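Local coordinates for genome polyprotein (Chicken sicinivirus JSY, PDB 6QWT), which includes, as its C-terminal piece, the 3Dpol RNA-dependent RNA polymerase described here, which probably copies the viral RNA genome, at residues 20-34 / 403-417. Sequence-based numbering, arbitrary orientation.
Sequences KLVKSPAYGAFPVTK and ETYQQSVMWTRGGPF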
loop_
_atom_site.group_PDB
_atom_site.type_symbol
_atom_site.label_atom_id
_atom_site.label_comp_id
_atom_site.label_asym_id
_atom_site.label_seq_id
_atom_site.Cartn_x
_atom_site.Cartn_y
_atom_site.Cartn_z
ATOM N N LYS A 20 9.790 14.115 12.431
ATOM C CA LYS A 20 10.447 13.277 13.426
ATOM C C LYS A 20 11.774 12.713 12.935
ATOM O O LYS A 20 12.493 12.088 13.722
ATOM C CB LYS A 20 9.526 12.125 13.839
ATOM C CG LYS A 20 8.118 12.556 14.204
ATOM C CD LYS A 20 7.804 12.261 15.661
ATOM C CE LYS A 20 6.306 12.318 15.922
ATOM N NZ LYS A 20 5.567 11.259 15.176
ATOM N N LEU A 21 12.108 12.920 11.662
ATOM C CA LEU A 21 13.342 12.390 11.099
ATOM C C LEU A 21 14.484 13.357 11.378
ATOM O O LEU A 21 14.435 14.522 10.968
ATOM C CB LEU A 21 13.185 12.159 9.597
ATOM C CG LEU A 21 12.323 10.968 9.174
ATOM C CD1 LEU A 21 11.934 11.073 7.705
ATOM C CD2 LEU A 21 13.054 9.665 9.448
ATOM N N VAL A 22 15.508 12.876 12.081
ATOM C CA VAL A 22 16.692 13.665 12.388
ATOM C C VAL A 22 17.917 12.906 11.897
ATOM O O VAL A 22 17.887 11.690 11.698
ATOM C CB VAL A 22 16.808 13.979 13.895
ATOM C CG1 VAL A 22 15.579 14.754 14.371
ATOM C CG2 VAL A 22 16.965 12.699 14.692
ATOM N N LYS A 23 19.002 13.650 11.684
ATOM C CA LYS A 23 20.229 13.053 11.172
ATOM C C LYS A 23 20.757 11.993 12.132
ATOM O O LYS A 23 20.781 12.186 13.350
ATOM C CB LYS A 23 21.285 14.130 10.941
ATOM C CG LYS A 23 20.917 15.120 9.845
ATOM C CD LYS A 23 22.018 16.148 9.635
ATOM C CE LYS A 23 21.679 17.097 8.497
ATOM N NZ LYS A 23 22.720 18.151 8.339
ATOM N N SER A 24 21.166 10.863 11.571
ATOM C CA SER A 24 21.649 9.722 12.332
ATOM C C SER A 24 23.162 9.792 12.480
ATOM O O SER A 24 23.831 10.589 11.820
ATOM C CB SER A 24 21.222 8.431 11.636
ATOM O OG SER A 24 22.166 8.042 10.651
ATOM N N PRO A 25 23.745 8.964 13.355
ATOM C CA PRO A 25 25.216 8.919 13.457
ATOM C C PRO A 25 25.920 8.519 12.165
ATOM O O PRO A 25 27.149 8.640 12.093
ATOM C CB PRO A 25 25.461 7.879 14.559
ATOM C CG PRO A 25 24.221 7.909 15.384
ATOM C CD PRO A 25 23.101 8.165 14.415
ATOM N N ALA A 26 25.191 8.051 11.152
ATOM C CA ALA A 26 25.780 7.656 9.880
ATOM C C ALA A 26 25.503 8.666 8.771
ATOM O O ALA A 26 25.681 8.345 7.592
ATOM C CB ALA A 26 25.274 6.272 9.471
ATOM N N TYR A 27 25.109 9.894 9.132
ATOM C CA TYR A 27 24.569 10.834 8.150
ATOM C C TYR A 27 25.557 11.172 7.031
ATOM O O TYR A 27 25.137 11.459 5.907
ATOM C CB TYR A 27 24.114 12.121 8.840
ATOM C CG TYR A 27 23.778 13.216 7.856
ATOM C CD1 TYR A 27 24.685 14.230 7.575
ATOM C CD2 TYR A 27 22.561 13.221 7.187
ATOM C CE1 TYR A 27 24.386 15.224 6.664
ATOM C CE2 TYR A 27 22.251 14.213 6.277
ATOM C CZ TYR A 27 23.168 15.212 6.019
ATOM O OH TYR A 27 22.863 16.204 5.113
ATOM N N GLY A 28 26.851 11.181 7.301
ATOM C CA GLY A 28 27.715 11.522 6.188
ATOM C C GLY A 28 28.138 10.387 5.275
ATOM O O GLY A 28 28.928 10.623 4.354
ATOM N N ALA A 29 27.618 9.170 5.480
ATOM C CA ALA A 29 28.200 7.978 4.860
ATOM C C ALA A 29 28.105 8.005 3.337
ATOM O O ALA A 29 29.066 7.644 2.647
ATOM C CB ALA A 29 27.523 6.723 5.412
ATOM N N PHE A 30 26.965 8.409 2.794
ATOM C CA PHE A 30 26.721 8.418 1.362
ATOM C C PHE A 30 26.290 9.807 0.919
ATOM O O PHE A 30 25.821 10.609 1.734
ATOM C CB PHE A 30 25.641 7.393 0.979
ATOM C CG PHE A 30 25.954 5.995 1.422
ATOM C CD1 PHE A 30 26.701 5.149 0.617
ATOM C CD2 PHE A 30 25.507 5.526 2.648
ATOM C CE1 PHE A 30 26.994 3.862 1.025
ATOM C CE2 PHE A 30 25.798 4.238 3.061
ATOM C CZ PHE A 30 26.544 3.406 2.248
ATOM N N PRO A 31 26.456 10.131 -0.364
ATOM C CA PRO A 31 25.911 11.395 -0.879
ATOM C C PRO A 31 24.411 11.483 -0.629
ATOM O O PRO A 31 23.655 10.563 -0.952
ATOM C CB PRO A 31 26.239 11.338 -2.376
ATOM C CG PRO A 31 27.442 10.450 -2.458
ATOM C CD PRO A 31 27.268 9.423 -1.371
ATOM N N VAL A 32 23.987 12.597 -0.040
ATOM C CA VAL A 32 22.597 12.767 0.373
ATOM C C VAL A 32 21.754 13.072 -0.861
ATOM O O VAL A 32 21.832 14.165 -1.426
ATOM C CB VAL A 32 22.460 13.870 1.429
ATOM C CG1 VAL A 32 20.993 14.123 1.754
ATOM C CG2 VAL A 32 23.230 13.490 2.686
ATOM N N THR A 33 20.947 12.098 -1.286
ATOM C CA THR A 33 19.993 12.281 -2.371
ATOM C C THR A 33 18.554 12.325 -1.883
ATOM O O THR A 33 17.641 12.480 -2.700
ATOM C CB THR A 33 20.141 11.165 -3.416
ATOM O OG1 THR A 33 19.628 9.939 -2.883
ATOM C CG2 THR A 33 21.600 10.973 -3.798
ATOM N N LYS A 34 18.328 12.186 -0.578
ATOM C CA LYS A 34 16.991 12.195 -0.004
ATOM C C LYS A 34 17.007 12.986 1.294
ATOM O O LYS A 34 18.014 13.016 2.007
ATOM C CB LYS A 34 16.476 10.776 0.270
ATOM C CG LYS A 34 15.942 10.041 -0.948
ATOM C CD LYS A 34 15.862 8.546 -0.677
ATOM C CE LYS A 34 14.697 7.900 -1.404
ATOM N NZ LYS A 34 14.592 6.451 -1.072
ATOM N N GLU A 403 19.802 2.598 -3.017
ATOM C CA GLU A 403 19.441 3.911 -2.498
ATOM C C GLU A 403 18.514 3.800 -1.296
ATOM O O GLU A 403 18.518 4.678 -0.429
ATOM C CB GLU A 403 18.792 4.753 -3.599
ATOM C CG GLU A 403 18.656 6.225 -3.244
ATOM C CD GLU A 403 17.913 7.022 -4.304
ATOM O OE1 GLU A 403 18.414 8.098 -4.702
ATOM O OE2 GLU A 403 16.830 6.573 -4.741
ATOM N N THR A 404 17.714 2.732 -1.230
ATOM C CA THR A 404 16.806 2.543 -0.103
ATOM C C THR A 404 17.568 2.520 1.220
ATOM O O THR A 404 17.331 3.355 2.100
ATOM C CB THR A 404 16.001 1.254 -0.289
ATOM O OG1 THR A 404 15.155 1.377 -1.440
ATOM C CG2 THR A 404 15.146 0.983 0.936
ATOM N N TYR A 405 18.491 1.571 1.381
ATOM C CA TYR A 405 19.183 1.429 2.658
ATOM C C TYR A 405 20.406 2.329 2.790
ATOM O O TYR A 405 20.867 2.556 3.915
ATOM C CB TYR A 405 19.591 -0.032 2.899
ATOM C CG TYR A 405 20.295 -0.721 1.752
ATOM C CD1 TYR A 405 19.583 -1.476 0.828
ATOM C CD2 TYR A 405 21.676 -0.645 1.610
ATOM C CE1 TYR A 405 20.222 -2.124 -0.219
ATOM C CE2 TYR A 405 22.326 -1.291 0.563
ATOM C CZ TYR A 405 21.593 -2.027 -0.347
ATOM O OH TYR A 405 22.227 -2.668 -1.387
ATOM N N GLN A 406 20.940 2.851 1.682
ATOM C CA GLN A 406 22.017 3.831 1.786
ATOM C C GLN A 406 21.501 5.160 2.325
ATOM O O GLN A 406 22.178 5.820 3.122
ATOM C CB GLN A 406 22.687 4.027 0.426
ATOM C CG GLN A 406 23.595 2.873 0.018
ATOM C CD GLN A 406 24.056 2.973 -1.424
ATOM O OE1 GLN A 406 23.518 3.754 -2.209
ATOM N NE2 GLN A 406 25.058 2.178 -1.782
ATOM N N GLN A 407 20.300 5.567 1.910
ATOM C CA GLN A 407 19.752 6.840 2.366
ATOM C C GLN A 407 19.067 6.708 3.722
ATOM O O GLN A 407 19.210 7.591 4.575
ATOM C CB GLN A 407 18.773 7.393 1.329
ATOM C CG GLN A 407 19.400 7.727 -0.015
ATOM C CD GLN A 407 20.484 8.785 0.081
ATOM O OE1 GLN A 407 20.261 9.877 0.607
ATOM N NE2 GLN A 407 21.667 8.466 -0.432
ATOM N N SER A 408 18.321 5.621 3.940
ATOM C CA SER A 408 17.554 5.488 5.177
ATOM C C SER A 408 18.460 5.418 6.398
ATOM O O SER A 408 18.083 5.895 7.475
ATOM C CB SER A 408 16.662 4.248 5.126
ATOM O OG SER A 408 15.628 4.397 4.169
ATOM N N VAL A 409 19.650 4.830 6.254
ATOM C CA VAL A 409 20.530 4.650 7.400
ATOM C C VAL A 409 21.040 5.980 7.933
ATOM O O VAL A 409 21.488 6.053 9.083
ATOM C CB VAL A 409 21.703 3.719 7.036
ATOM C CG1 VAL A 409 22.736 4.459 6.196
ATOM C CG2 VAL A 409 22.332 3.140 8.297
ATOM N N MET A 410 20.971 7.038 7.133
ATOM C CA MET A 410 21.466 8.348 7.526
ATOM C C MET A 410 20.443 9.152 8.321
ATOM O O MET A 410 20.705 10.315 8.647
ATOM C CB MET A 410 21.915 9.124 6.284
ATOM C CG MET A 410 22.866 8.324 5.390
ATOM S SD MET A 410 23.886 9.330 4.289
ATOM C CE MET A 410 22.732 9.659 2.954
ATOM N N TRP A 411 19.300 8.558 8.657
ATOM C CA TRP A 411 18.256 9.249 9.397
ATOM C C TRP A 411 17.653 8.305 10.425
ATOM O O TRP A 411 17.707 7.079 10.285
ATOM C CB TRP A 411 17.158 9.781 8.466
ATOM C CG TRP A 411 17.673 10.686 7.395
ATOM C CD1 TRP A 411 18.175 10.316 6.181
ATOM C CD2 TRP A 411 17.750 12.118 7.442
ATOM N NE1 TRP A 411 18.554 11.429 5.467
ATOM C CE2 TRP A 411 18.304 12.547 6.219
ATOM C CE3 TRP A 411 17.400 13.077 8.398
ATOM C CZ2 TRP A 411 18.518 13.893 5.927
ATOM C CZ3 TRP A 411 17.613 14.414 8.107
ATOM C CH2 TRP A 411 18.168 14.809 6.882
ATOM N N THR A 412 17.071 8.892 11.466
ATOM C CA THR A 412 16.426 8.128 12.522
ATOM C C THR A 412 15.207 8.890 13.017
ATOM O O THR A 412 15.094 10.104 12.838
ATOM C CB THR A 412 17.385 7.845 13.687
ATOM O OG1 THR A 412 16.714 7.055 14.676
ATOM C CG2 THR A 412 17.860 9.144 14.320
ATOM N N ARG A 413 14.285 8.158 13.637
ATOM C CA ARG A 413 13.101 8.751 14.242
ATOM C C ARG A 413 13.222 8.892 15.754
ATOM O O ARG A 413 12.259 9.310 16.401
ATOM C CB ARG A 413 11.854 7.930 13.891
ATOM C CG ARG A 413 11.117 8.432 12.655
ATOM C CD ARG A 413 10.159 7.391 12.107
ATOM N NE ARG A 413 10.139 7.389 10.645
ATOM C CZ ARG A 413 9.332 8.148 9.913
ATOM N NH1 ARG A 413 8.474 8.966 10.506
ATOM N NH2 ARG A 413 9.379 8.089 8.589
ATOM N N GLY A 414 14.373 8.552 16.332
ATOM C CA GLY A 414 14.634 8.783 17.739
ATOM C C GLY A 414 14.772 7.540 18.591
ATOM O O GLY A 414 15.080 7.664 19.783
ATOM N N GLY A 415 14.550 6.349 18.040
ATOM C CA GLY A 415 14.724 5.135 18.799
ATOM C C GLY A 415 16.190 4.778 18.924
ATOM O O GLY A 415 17.074 5.554 18.543
ATOM N N PRO A 416 16.483 3.603 19.478
ATOM C CA PRO A 416 17.871 3.113 19.464
ATOM C C PRO A 416 18.338 2.917 18.030
ATOM O O PRO A 416 17.723 2.180 17.255
ATOM C CB PRO A 416 17.789 1.786 20.228
ATOM C CG PRO A 416 16.517 1.873 21.021
ATOM C CD PRO A 416 15.577 2.683 20.185
ATOM N N PHE A 417 19.432 3.596 17.674
ATOM C CA PHE A 417 19.872 3.601 16.283
ATOM C C PHE A 417 20.229 2.203 15.797
ATOM O O PHE A 417 20.123 1.921 14.598
ATOM C CB PHE A 417 21.059 4.549 16.109
ATOM C CG PHE A 417 21.535 4.667 14.690
ATOM C CD1 PHE A 417 20.637 4.896 13.661
ATOM C CD2 PHE A 417 22.881 4.549 14.382
ATOM C CE1 PHE A 417 21.070 5.004 12.350
ATOM C CE2 PHE A 417 23.321 4.662 13.074
ATOM C CZ PHE A 417 22.412 4.889 12.057
HETATM O O HOH W 1 12.380 12.497 16.573
HETATM O O HOH W 2 15.420 5.516 1.401
HETATM O O HOH W 3 19.398 11.003 3.049
#
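A two-stranded antiparallel sheet, V22-K23 against T412-W411, ties the N-terminal region of this picornaviral polymerase to its C-terminal thumb, the domain that in the right-hand fold follows the palm. V22 and T412 form a hydrogen-bonded pair, V22 N to T412 O at 2.9 Å with T412 N returning to V22 O, and their CG2 methyls meet on one face. Beyond the strands S24 grips the turn before W411 twice: its N donates to M410 O, well above the carbonyl plane, while OG reaches a lone pair of V409 O at 2.6 Å. OG also accepts from A26 N, an ST turn. Next to it P25 CD sits over the F417 ring, 3.7 Å from the centroid, in a CH-pi contact.

The Y27 side chain, with CG anti to the backbone N (chi1 170°), runs alongside W411 and turns its ring edge to the indole face, planes at 84°. Q406 CG lies over one face of the F30 ring, a CH-pi contact 3.7 Å from the centroid, and the Q406 amide stacks on this ring with its plane somewhat inclined. T442 and V443 of helix 433-449 also touch F30. M410 CE packs against V32 CG2 at 3.9 Å.

Q407, bent at chi2 (-61°), turns its amide back to the 31-34 backbone: NE2 donates to P31 O at 2.9 Å and OE1 accepts from T33 N at 3.0 Å. A water accepts from W411 NE1 and donates to Q407 OE1 and K34 O, linking the indole to both segments. T33 OG1 donates to E403 OE1 at 2.9 Å. At the other end L21 CD2 lies over the R413 guanidinium, whose NH2 binds D159 O. Beyond the short sheet, then, the buried Q407 amide and a water bind main-chain groups of 31-34 in place of backbone pairing between the segments, while Y27, F30 and M410 supply apolar contacts.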